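Local structure of fiber protein (4UMI) at residues Ile170-Gly175 / Leu186-Ser191. The protein forms the trimeric spikes at the vertices of the viral capsid and, through the head domain at their tips, probably attaches the virion to a host-cell receptor. Residues are numbered along the deposited sequence; the frame is centred on the assembly and turned at random.
Sequences IAFPLG and LTLEIS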
loop_
_atom_site.group_PDB
_atom_site.type_symbol
_atom_site.label_atom_id
_atom_site.label_comp_id
_atom_site.label_asym_id
_atom_site.label_seq_id
_atom_site.Cartn_x
_atom_site.Cartn_y
_atom_site.Cartn_z
ATOM N N ILE A 170 4.579 3.932 10.099
ATOM C CA ILE A 170 4.751 3.175 8.890
ATOM C C ILE A 170 4.972 1.708 9.161
ATOM O O ILE A 170 5.787 1.336 9.994
ATOM C CB ILE A 170 5.858 3.787 8.017
ATOM C CG1 ILE A 170 5.991 3.083 6.672
ATOM C CG2 ILE A 170 7.196 3.847 8.717
ATOM C CD1 ILE A 170 6.682 3.918 5.606
ATOM N N ALA A 171 4.245 0.842 8.479
ATOM C CA ALA A 171 4.404 -0.584 8.567
ATOM C C ALA A 171 5.325 -1.116 7.485
ATOM O O ALA A 171 5.122 -0.881 6.313
ATOM C CB ALA A 171 3.063 -1.301 8.461
ATOM N N PHE A 172 6.329 -1.882 7.895
ATOM C CA PHE A 172 7.166 -2.672 7.000
ATOM C C PHE A 172 6.837 -4.155 7.236
ATOM O O PHE A 172 6.171 -4.468 8.220
ATOM C CB PHE A 172 8.661 -2.386 7.283
ATOM C CG PHE A 172 9.099 -1.000 6.984
ATOM C CD1 PHE A 172 9.278 -0.588 5.668
ATOM C CD2 PHE A 172 9.316 -0.078 7.995
ATOM C CE1 PHE A 172 9.737 0.699 5.368
ATOM C CE2 PHE A 172 9.738 1.203 7.670
ATOM C CZ PHE A 172 9.917 1.586 6.375
ATOM N N PRO A 173 7.330 -5.055 6.411
ATOM C CA PRO A 173 6.892 -6.435 6.613
ATOM C C PRO A 173 7.279 -7.009 7.972
ATOM O O PRO A 173 6.496 -7.744 8.577
ATOM C CB PRO A 173 7.553 -7.183 5.476
ATOM C CG PRO A 173 7.582 -6.172 4.376
ATOM C CD PRO A 173 7.928 -4.855 5.085
ATOM N N LEU A 174 8.439 -6.644 8.491
ATOM C CA LEU A 174 8.952 -7.243 9.737
ATOM C C LEU A 174 8.903 -6.347 10.949
ATOM O O LEU A 174 9.323 -6.731 12.039
ATOM C CB LEU A 174 10.382 -7.744 9.520
ATOM C CG LEU A 174 10.539 -8.711 8.349
ATOM C CD1 LEU A 174 11.978 -9.150 8.155
ATOM C CD2 LEU A 174 9.641 -9.927 8.487
ATOM N N GLY A 175 8.344 -5.169 10.844
ATOM C CA GLY A 175 8.212 -4.300 12.007
ATOM C C GLY A 175 7.629 -2.959 11.664
ATOM O O GLY A 175 7.272 -2.718 10.528
ATOM N N LEU A 186 16.132 13.595 8.668
ATOM C CA LEU A 186 15.093 12.578 8.790
ATOM C C LEU A 186 15.533 11.539 9.804
ATOM O O LEU A 186 16.684 11.089 9.746
ATOM C CB LEU A 186 14.870 11.971 7.418
ATOM C CG LEU A 186 13.864 10.834 7.346
ATOM C CD1 LEU A 186 13.179 10.827 5.993
ATOM C CD2 LEU A 186 14.477 9.476 7.614
ATOM N N THR A 187 14.618 11.144 10.678
ATOM C CA THR A 187 14.809 10.004 11.541
ATOM C C THR A 187 13.725 8.961 11.290
ATOM O O THR A 187 12.561 9.335 11.215
ATOM C CB THR A 187 14.785 10.377 13.030
ATOM O OG1 THR A 187 15.857 11.282 13.314
ATOM C CG2 THR A 187 14.943 9.141 13.942
ATOM N N LEU A 188 14.141 7.690 11.153
ATOM C CA LEU A 188 13.201 6.575 11.100
ATOM C C LEU A 188 13.547 5.737 12.321
ATOM O O LEU A 188 14.614 5.109 12.367
ATOM C CB LEU A 188 13.384 5.772 9.810
ATOM C CG LEU A 188 12.658 4.389 9.836
ATOM C CD1 LEU A 188 11.160 4.452 9.938
ATOM C CD2 LEU A 188 13.120 3.501 8.734
ATOM N N GLU A 189 12.639 5.728 13.280
ATOM C CA GLU A 189 12.792 4.896 14.482
ATOM C C GLU A 189 12.073 3.589 14.249
ATOM O O GLU A 189 11.045 3.615 13.609
ATOM C CB GLU A 189 12.150 5.604 15.685
ATOM C CG GLU A 189 12.777 6.921 16.027
ATOM C CD GLU A 189 12.584 7.321 17.455
ATOM O OE1 GLU A 189 11.595 6.874 18.123
ATOM O OE2 GLU A 189 13.448 8.099 17.904
ATOM N N ILE A 190 12.592 2.477 14.750
ATOM C CA ILE A 190 12.042 1.172 14.471
ATOM C C ILE A 190 11.726 0.365 15.716
ATOM O O ILE A 190 12.387 0.440 16.713
ATOM C CB ILE A 190 12.953 0.341 13.534
ATOM C CG1 ILE A 190 14.380 0.197 14.101
ATOM C CG2 ILE A 190 13.022 1.011 12.195
ATOM C CD1 ILE A 190 15.293 -0.645 13.265
ATOM N N SER A 191 10.683 -0.433 15.629
ATOM C CA SER A 191 10.159 -1.217 16.746
ATOM C C SER A 191 11.050 -2.375 17.120
ATOM O O SER A 191 10.997 -2.833 18.241
ATOM C CB SER A 191 8.729 -1.723 16.454
ATOM O OG SER A 191 8.707 -2.593 15.339
#
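With CG swung anti to the backbone N (chi1 166°), Leu188 extends over strand 175-182, and its CD1 methyl meets Ile170 and Phe172. Ile170 answers with its CG2 branch, which sits between its own N and carbonyl carbon while CG1 takes the anti place (chi1 -175°). The two methyls, Leu188 CD1 and Ile170 CG2, meet at 4.2 Å, and the side chains cross at about a right angle. The same CD1 of Leu188 lies 4.2 Å from Phe172 CE2, near the ring plane, so the methyl approaches the edge of the phenyl group. One face of that ring is met by Ile170 CG1, 4.2 Å above the plane and displaced toward the rim.

The strands containing 170-172 and 186-190 are not neighbours: strand 175-182 runs between them, antiparallel to both, and the alpha carbons of Ile170 and Leu188 are 9.4 Å apart. Ala138 of the other sheet touches both Ile170 and Phe172, while Phe119 of that sheet touches Leu188, which places the cluster between the two sheets of the fiber head. Near the hairpin turn, Ser191 OG comes within 3.8 Å of Gly175 CA; the same oxygen accepts a hydrogen bond from the backbone N-H of Thr176, next to Gly175.

With no hydrogen bond between the segments, and carbon-to-carbon contacts at its buried end, the contact is chiefly apolar, one leucine methyl bridging an isoleucine branch and a phenyl edge.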